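Local coordinates for protein homocysteine S-methyltransferase (Escherichia coli, PDB 5DMM) that catalyses methyl transfer from S-methylmethionine, or less efficiently S-adenosylmethionine, to homocysteine to form methionine, using a zinc ion as cofactor, at residues Thr68-Ala73 and Ala119-Pro124; Phe195-Ser200 and Thr236-His241. All coordinates share one frame; numbering follows the deposited sequence.

Contact 1 of 2, residues Thr68-Ala73 and Ala119-Pro124; sequences TASYQA and AGSVGP. With HCS (2-amino-4-mercapto-butyric acid), chain F.
Y71 and S121 meet in the wall of the homocysteine pocket, where two neighbouring parallel strands of the TIM barrel, 65-67 and 117-122, run out into their C-terminal loops. The Y71 ring is the broad element of the contact. One face is turned to the ligand, whose CG stands 3.8 Å above the plane, over the centre of the ring. S121 OG lies at the ring edge, in plane, and is hydrogen-bonded to E168. The side chains of Y71 and P124 cross obliquely, with Y71 CE1 3.5 Å from P124 CD. This orientation follows from a first torsion that holds CG anti to the backbone N (chi1 179°), while the phenol OH is fixed by a hydrogen bond to E134. With an alanine here the homocysteine side chain would probably lose the flat surface over its CG, and E134 would lose its phenol partner.

Behind the ring, a relay of hydroxyls joins the loop to the strand. T68 OG1 donates to S70 OG (2.8 Å), and S70 OG in turn donates to S121 O at 2.7 Å, meeting a lone pair in the carbonyl plane. Further back, T68 N bonds A119 O at 2.9 Å, so the pairing of the strands persists into the first residue of the loop. At the other end Y71 O approaches G123 CA in a CH...O contact of 3.5 Å. The same Y71 O accepts a hydrogen bond from a water at 2.9 Å, which also donates to P124 O.

Contact 2 of 2, residues Phe195-Ser200 and Thr236-His241; sequences FTLRDS and TAALQH
The imidazole of H241 meets S200 on a slant: S200 O lies 3.9 Å from H241 CD2, placed obliquely to the ring. With CG anti to the backbone N (chi1 -176°), the ring swings to the flank of the helix where the S200 carbonyl arrives. The only other ring among the two segments, that of F195, takes no part across the contact and packs instead on V212 and L216.

S200 O rests against one side of helix 235-243. It touches A238 CA at 3.7 Å and H241 CB at 3.8 Å, two residues three places apart and so roughly one turn from each other. No hydrogen bond crosses the contact, and this carbonyl oxygen, covered by the helix, has no polar partner in the model. Carbon contacts complete the meeting. S200 CB faces A237 CB at 3.8 Å, while L197 CD1 presses on A238 CB at 3.4 Å, closer than usual van der Waals contact. The small alanine side chains are consistent with the close approach of the bend after strand 191-197 to the helix, S200 and A238 having their CA atoms 4.4 Å apart.

The bend itself is a classic beta bulge, R198 and D199 both facing H202; D199 OD1 accepts hydrogen bonds from E201 N and H202 ND1. Around this surface contact of the TIM barrel, L209 at the start of helix 209-217 touches both L197 and H241. I227 of strand 222-228, the neighbour of strand 191-197 in the barrel, touches L197 and A238 alike, bridging strand and helix.

Overall arrangement
Contacts 1 and 2 both reach the same parallel barrel sheet, with strand 164-170 lying between strands 117-122 and 191-197. Their centres are 22 Å apart and their nearest atoms about 7 Å, so they do not touch. Contact 1 is part of the active site: the Y71 side chain is about 6 Å from the zinc ion bound by C229 and C295. Contact 2 stands further out, the L197 side chain being about 12 Å from the zinc and 13 Å from the homocysteine. One indirect connection runs through E134, whose carboxylate bonds Y71 OH and whose backbone O bonds T196 OG1; P171 is likewise touched by both P124 and T196.

Contact 1 of 2, residues Thr68-Ala73 and Ala119-Pro124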
ATOM      1  N   THR A  68       3.821   2.906   4.689  1.00 13.96           N
ATOM      2  CA  THR A  68       5.179   3.469   4.780  1.00 13.30           C
ATOM      3  C   THR A  68       5.678   4.003   3.441  1.00 16.06           C
ATOM      4  O   THR A  68       5.164   3.644   2.375  1.00 16.80           O
ATOM      5  CB  THR A  68       6.184   2.431   5.309  1.00 10.86           C
ATOM      6  OG1 THR A  68       6.219   1.295   4.428  1.00 14.19           O
ATOM      7  CG2 THR A  68       5.780   1.974   6.705  1.00 14.74           C
ATOM      8  N   ALA A  69       6.692   4.869   3.503  1.00 14.56           N
ATOM      9  CA  ALA A  69       7.246   5.482   2.297  1.00 15.14           C
ATOM     10  C   ALA A  69       8.272   4.584   1.607  1.00 16.74           C
ATOM     11  O   ALA A  69       9.374   5.037   1.288  1.00 24.10           O
ATOM     12  CB  ALA A  69       7.881   6.827   2.648  1.00 19.15           C
ATOM     13  N   SER A  70       7.930   3.311   1.396  1.00 14.08           N
ATOM     14  CA  SER A  70       8.896   2.347   0.866  1.00 18.11           C
ATOM     15  C   SER A  70       8.522   1.825  -0.522  1.00 15.08           C
ATOM     16  O   SER A  70       9.099   0.850  -0.987  1.00 15.67           O
ATOM     17  CB  SER A  70       9.047   1.164   1.826  1.00 19.32           C
ATOM     18  OG  SER A  70       7.772   0.658   2.203  1.00 16.88           O
ATOM     19  N   TYR A  71       7.545   2.459  -1.160  1.00 17.69           N
ATOM     20  CA  TYR A  71       7.031   2.006  -2.458  1.00 15.62           C
ATOM     21  C   TYR A  71       8.122   1.790  -3.512  1.00 19.78           C
ATOM     22  O   TYR A  71       8.052   0.846  -4.326  1.00 15.04           O
ATOM     23  CB  TYR A  71       6.020   3.026  -2.974  1.00 17.64           C
ATOM     24  CG  TYR A  71       5.426   2.704  -4.328  1.00 16.26           C
ATOM     25  CD1 TYR A  71       4.502   1.679  -4.473  1.00 19.25           C
ATOM     26  CD2 TYR A  71       5.783   3.440  -5.456  1.00 19.57           C
ATOM     27  CE1 TYR A  71       3.950   1.388  -5.702  1.00 17.37           C
ATOM     28  CE2 TYR A  71       5.235   3.157  -6.690  1.00 20.93           C
ATOM     29  CZ  TYR A  71       4.312   2.136  -6.806  1.00 19.03           C
ATOM     30  OH  TYR A  71       3.763   1.847  -8.033  1.00 21.60           O
ATOM     31  N   GLN A  72       9.112   2.679  -3.510  1.00 19.11           N
ATOM     32  CA  GLN A  72      10.232   2.590  -4.445  1.00 17.87           C
ATOM     33  C   GLN A  72      11.564   2.428  -3.709  1.00 19.07           C
ATOM     34  O   GLN A  72      12.632   2.699  -4.259  1.00 24.22           O
ATOM     35  CB  GLN A  72      10.242   3.809  -5.378  1.00 23.92           C
ATOM     36  CG  GLN A  72       9.360   3.553  -6.615  1.00 26.64           C
ATOM     37  CD  GLN A  72       8.794   4.805  -7.256  1.00 28.74           C
ATOM     38  OE1 GLN A  72       8.423   5.761  -6.573  1.00 38.24           O
ATOM     39  NE2 GLN A  72       8.705   4.793  -8.580  1.00 28.08           N
ATOM     40  N   ALA A  73      11.488   1.960  -2.467  1.00 16.83           N
ATOM     41  CA  ALA A  73      12.687   1.687  -1.678  1.00 21.28           C
ATOM     42  C   ALA A  73      13.083   0.203  -1.736  1.00 20.97           C
ATOM     43  O   ALA A  73      12.619  -0.618  -0.945  1.00 19.35           O
ATOM     44  CB  ALA A  73      12.479   2.126  -0.237  1.00 20.43           C
ATOM     45  N   ALA A 119       1.386  -0.367   7.742  1.00 11.36           N
ATOM     46  CA  ALA A 119       1.559  -1.312   6.650  1.00 13.61           C
ATOM     47  C   ALA A 119       2.805  -0.956   5.867  1.00 12.59           C
ATOM     48  O   ALA A 119       2.965   0.192   5.461  1.00 13.64           O
ATOM     49  CB  ALA A 119       0.342  -1.315   5.747  1.00 13.48           C
ATOM     50  N   GLY A 120       3.674  -1.938   5.634  1.00 12.85           N
ATOM     51  CA  GLY A 120       4.886  -1.690   4.861  1.00 13.82           C
ATOM     52  C   GLY A 120       4.600  -1.734   3.367  1.00 11.54           C
ATOM     53  O   GLY A 120       4.134  -2.751   2.846  1.00 13.98           O
ATOM     54  N   SER A 121       4.872  -0.632   2.673  1.00 16.13           N
ATOM     55  CA  SER A 121       4.601  -0.570   1.242  1.00 14.48           C
ATOM     56  C   SER A 121       5.575  -1.422   0.426  1.00 15.49           C
ATOM     57  O   SER A 121       6.807  -1.263   0.517  1.00 13.34           O
ATOM     58  CB  SER A 121       4.662   0.860   0.735  1.00 17.00           C
ATOM     59  OG  SER A 121       4.591   0.834  -0.673  1.00 17.01           O
ATOM     60  N   VAL A 122       5.002  -2.311  -0.379  1.00 15.28           N
ATOM     61  CA  VAL A 122       5.735  -3.118  -1.339  1.00 12.89           C
ATOM     62  C   VAL A 122       5.248  -2.798  -2.745  1.00 16.32           C
ATOM     63  O   VAL A 122       4.159  -3.225  -3.155  1.00 16.00           O
ATOM     64  CB  VAL A 122       5.564  -4.621  -1.048  1.00 14.03           C
ATOM     65  CG1 VAL A 122       6.087  -5.480  -2.208  1.00 16.25           C
ATOM     66  CG2 VAL A 122       6.271  -4.976   0.251  1.00 12.92           C
ATOM     67  N   GLY A 123       6.038  -2.022  -3.478  1.00 15.57           N
ATOM     68  CA  GLY A 123       5.650  -1.636  -4.824  1.00 16.70           C
ATOM     69  C   GLY A 123       6.118  -2.659  -5.836  1.00 15.87           C
ATOM     70  O   GLY A 123       6.960  -3.513  -5.522  1.00 16.19           O
ATOM     71  N   PRO A 124       5.594  -2.573  -7.068  1.00 18.46           N
ATOM     72  CA  PRO A 124       5.920  -3.560  -8.104  1.00 16.91           C
ATOM     73  C   PRO A 124       7.291  -3.326  -8.718  1.00 16.89           C
ATOM     74  O   PRO A 124       7.839  -2.235  -8.599  1.00 18.48           O
ATOM     75  CB  PRO A 124       4.826  -3.335  -9.153  1.00 18.34           C
ATOM     76  CG  PRO A 124       4.519  -1.856  -9.039  1.00 18.99           C
ATOM     77  CD  PRO A 124       4.665  -1.534  -7.560  1.00 19.54           C
TER
HETATM   78  N   HCS F 505       3.551   4.971  -2.860  0.82 37.06           N
HETATM   79  CA  HCS F 505       2.108   4.849  -2.789  0.82 36.38           C
HETATM   80  CB  HCS F 505       1.602   4.075  -4.000  0.82 34.42           C
HETATM   81  CG  HCS F 505       1.938   4.806  -5.294  0.82 35.27           C
HETATM   82  SD  HCS F 505       1.040   4.046  -6.669  0.82 38.40           S
HETATM   83  C   HCS F 505       1.730   4.117  -1.535  0.82 34.89           C
HETATM   84  OXT HCS F 505       2.642   3.709  -0.785  0.82 25.42           O
HETATM   85  O   HCS F 505       0.517   3.943  -1.288  0.82 35.94           O
HETATM   86  O   HOH W   1       9.165  -0.895  -6.316  1.00 17.78           O

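Contact 2 of 2, residues Phe195-Ser200 and Thr236-His241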
ATOM      1  N   PHE A 195      -4.173  -4.181  -6.866  1.00 15.14           N
ATOM      2  CA  PHE A 195      -3.845  -4.295  -8.289  1.00 16.02           C
ATOM      3  C   PHE A 195      -4.151  -3.044  -9.101  1.00 18.34           C
ATOM      4  O   PHE A 195      -5.061  -2.277  -8.755  1.00 16.45           O
ATOM      5  CB  PHE A 195      -4.628  -5.463  -8.913  1.00 16.59           C
ATOM      6  CG  PHE A 195      -4.666  -6.687  -8.055  1.00 17.36           C
ATOM      7  CD1 PHE A 195      -3.495  -7.359  -7.743  1.00 16.10           C
ATOM      8  CD2 PHE A 195      -5.863  -7.157  -7.551  1.00 19.97           C
ATOM      9  CE1 PHE A 195      -3.518  -8.483  -6.944  1.00 20.51           C
ATOM     10  CE2 PHE A 195      -5.895  -8.287  -6.748  1.00 18.96           C
ATOM     11  CZ  PHE A 195      -4.719  -8.946  -6.442  1.00 16.75           C
ATOM     12  N   THR A 196      -3.415  -2.856 -10.199  1.00 16.42           N
ATOM     13  CA  THR A 196      -3.849  -1.931 -11.249  1.00 18.01           C
ATOM     14  C   THR A 196      -4.505  -2.736 -12.371  1.00 22.35           C
ATOM     15  O   THR A 196      -4.200  -3.923 -12.564  1.00 21.28           O
ATOM     16  CB  THR A 196      -2.702  -1.075 -11.828  1.00 24.64           C
ATOM     17  OG1 THR A 196      -1.722  -1.919 -12.443  1.00 22.44           O
ATOM     18  CG2 THR A 196      -2.069  -0.234 -10.740  1.00 22.95           C
ATOM     19  N   LEU A 197      -5.404  -2.086 -13.104  1.00 20.76           N
ATOM     20  CA  LEU A 197      -6.296  -2.792 -14.016  1.00 23.86           C
ATOM     21  C   LEU A 197      -6.205  -2.296 -15.447  1.00 22.37           C
ATOM     22  O   LEU A 197      -5.906  -1.126 -15.695  1.00 27.73           O
ATOM     23  CB  LEU A 197      -7.746  -2.662 -13.532  1.00 22.10           C
ATOM     24  CG  LEU A 197      -8.029  -3.208 -12.134  1.00 23.05           C
ATOM     25  CD1 LEU A 197      -9.463  -2.953 -11.758  1.00 24.35           C
ATOM     26  CD2 LEU A 197      -7.709  -4.699 -12.022  1.00 23.52           C
ATOM     27  N   ARG A 198      -6.474  -3.203 -16.377  1.00 20.84           N
ATOM     28  CA  ARG A 198      -6.645  -2.881 -17.784  1.00 23.86           C
ATOM     29  C   ARG A 198      -8.094  -2.437 -18.016  1.00 27.14           C
ATOM     30  O   ARG A 198      -8.369  -1.486 -18.753  1.00 28.48           O
ATOM     31  CB  ARG A 198      -6.297  -4.103 -18.644  1.00 26.18           C
ATOM     32  CG  ARG A 198      -6.578  -3.954 -20.121  1.00 31.70           C
ATOM     33  CD  ARG A 198      -6.046  -5.155 -20.896  1.00 36.02           C
ATOM     34  NE  ARG A 198      -4.581  -5.190 -20.911  1.00 33.96           N
ATOM     35  CZ  ARG A 198      -3.851  -5.971 -21.704  1.00 37.44           C
ATOM     36  NH1 ARG A 198      -4.442  -6.792 -22.562  1.00 36.42           N
ATOM     37  NH2 ARG A 198      -2.523  -5.931 -21.644  1.00 32.63           N
ATOM     38  N   ASP A 199      -9.006  -3.149 -17.363  1.00 23.36           N
ATOM     39  CA  ASP A 199     -10.425  -2.828 -17.371  1.00 25.44           C
ATOM     40  C   ASP A 199     -11.023  -3.412 -16.103  1.00 25.10           C
ATOM     41  O   ASP A 199     -10.297  -3.961 -15.276  1.00 22.27           O
ATOM     42  CB  ASP A 199     -11.117  -3.386 -18.618  1.00 26.41           C
ATOM     43  CG  ASP A 199     -10.849  -4.864 -18.823  1.00 27.81           C
ATOM     44  OD1 ASP A 199     -11.326  -5.682 -18.013  1.00 28.85           O
ATOM     45  OD2 ASP A 199     -10.161  -5.215 -19.805  1.00 37.07           O
ATOM     46  N   SER A 200     -12.341  -3.323 -15.951  1.00 24.24           N
ATOM     47  CA  SER A 200     -12.966  -3.722 -14.699  1.00 24.42           C
ATOM     48  C   SER A 200     -12.852  -5.220 -14.384  1.00 26.23           C
ATOM     49  O   SER A 200     -13.147  -5.629 -13.260  1.00 24.15           O
ATOM     50  CB  SER A 200     -14.437  -3.311 -14.695  1.00 28.69           C
ATOM     51  OG  SER A 200     -15.171  -4.109 -15.598  1.00 31.48           O
ATOM     52  N   THR A 236     -15.822   1.484  -8.800  1.00 21.95           N
ATOM     53  CA  THR A 236     -16.984   0.717  -8.366  1.00 20.98           C
ATOM     54  C   THR A 236     -17.199  -0.543  -9.206  1.00 18.79           C
ATOM     55  O   THR A 236     -17.491  -1.603  -8.664  1.00 20.36           O
ATOM     56  CB  THR A 236     -18.259   1.608  -8.367  1.00 21.48           C
ATOM     57  OG1 THR A 236     -18.073   2.665  -7.417  1.00 22.78           O
ATOM     58  CG2 THR A 236     -19.492   0.804  -7.959  1.00 21.21           C
ATOM     59  N   ALA A 237     -17.018  -0.439 -10.520  1.00 21.51           N
ATOM     60  CA  ALA A 237     -17.196  -1.591 -11.407  1.00 21.45           C
ATOM     61  C   ALA A 237     -16.203  -2.712 -11.087  1.00 20.78           C
ATOM     62  O   ALA A 237     -16.553  -3.897 -11.092  1.00 19.27           O
ATOM     63  CB  ALA A 237     -17.046  -1.160 -12.860  1.00 23.72           C
ATOM     64  N   ALA A 238     -14.965  -2.319 -10.815  1.00 20.48           N
ATOM     65  CA  ALA A 238     -13.910  -3.267 -10.475  1.00 20.74           C
ATOM     66  C   ALA A 238     -14.209  -3.962  -9.158  1.00 19.70           C
ATOM     67  O   ALA A 238     -14.049  -5.179  -9.047  1.00 19.84           O
ATOM     68  CB  ALA A 238     -12.575  -2.563 -10.399  1.00 18.12           C
ATOM     69  N   LEU A 239     -14.634  -3.188  -8.159  1.00 18.47           N
ATOM     70  CA  LEU A 239     -14.967  -3.752  -6.855  1.00 18.02           C
ATOM     71  C   LEU A 239     -16.152  -4.689  -6.949  1.00 17.20           C
ATOM     72  O   LEU A 239     -16.159  -5.747  -6.327  1.00 16.47           O
ATOM     73  CB  LEU A 239     -15.271  -2.660  -5.831  1.00 19.22           C
ATOM     74  CG  LEU A 239     -14.093  -1.854  -5.286  1.00 16.57           C
ATOM     75  CD1 LEU A 239     -14.585  -0.735  -4.355  1.00 20.98           C
ATOM     76  CD2 LEU A 239     -13.106  -2.776  -4.567  1.00 17.63           C
ATOM     77  N   GLN A 240     -17.169  -4.290  -7.707  1.00 19.42           N
ATOM     78  CA  GLN A 240     -18.358  -5.135  -7.847  1.00 15.59           C
ATOM     79  C   GLN A 240     -17.984  -6.482  -8.453  1.00 20.33           C
ATOM     80  O   GLN A 240     -18.534  -7.509  -8.063  1.00 21.42           O
ATOM     81  CB  GLN A 240     -19.432  -4.431  -8.686  1.00 20.75           C
ATOM     82  CG  GLN A 240     -20.151  -3.344  -7.924  1.00 26.05           C
ATOM     83  CD  GLN A 240     -21.015  -2.457  -8.806  1.00 34.26           C
ATOM     84  OE1 GLN A 240     -20.858  -2.428 -10.031  1.00 35.71           O
ATOM     85  NE2 GLN A 240     -21.933  -1.719  -8.180  1.00 37.43           N
ATOM     86  N   HIS A 241     -17.030  -6.485  -9.382  1.00 20.61           N
ATOM     87  CA  HIS A 241     -16.587  -7.740  -9.982  1.00 20.51           C
ATOM     88  C   HIS A 241     -15.848  -8.607  -8.952  1.00 21.72           C
ATOM     89  O   HIS A 241     -16.133  -9.802  -8.819  1.00 19.72           O
ATOM     90  CB  HIS A 241     -15.710  -7.468 -11.208  1.00 21.15           C
ATOM     91  CG  HIS A 241     -15.288  -8.706 -11.946  1.00 26.08           C
ATOM     92  ND1 HIS A 241     -16.178  -9.513 -12.625  1.00 35.18           N
ATOM     93  CD2 HIS A 241     -14.069  -9.274 -12.110  1.00 29.45           C
ATOM     94  CE1 HIS A 241     -15.524 -10.524 -13.174  1.00 31.99           C
ATOM     95  NE2 HIS A 241     -14.243 -10.401 -12.879  1.00 31.28           N
TER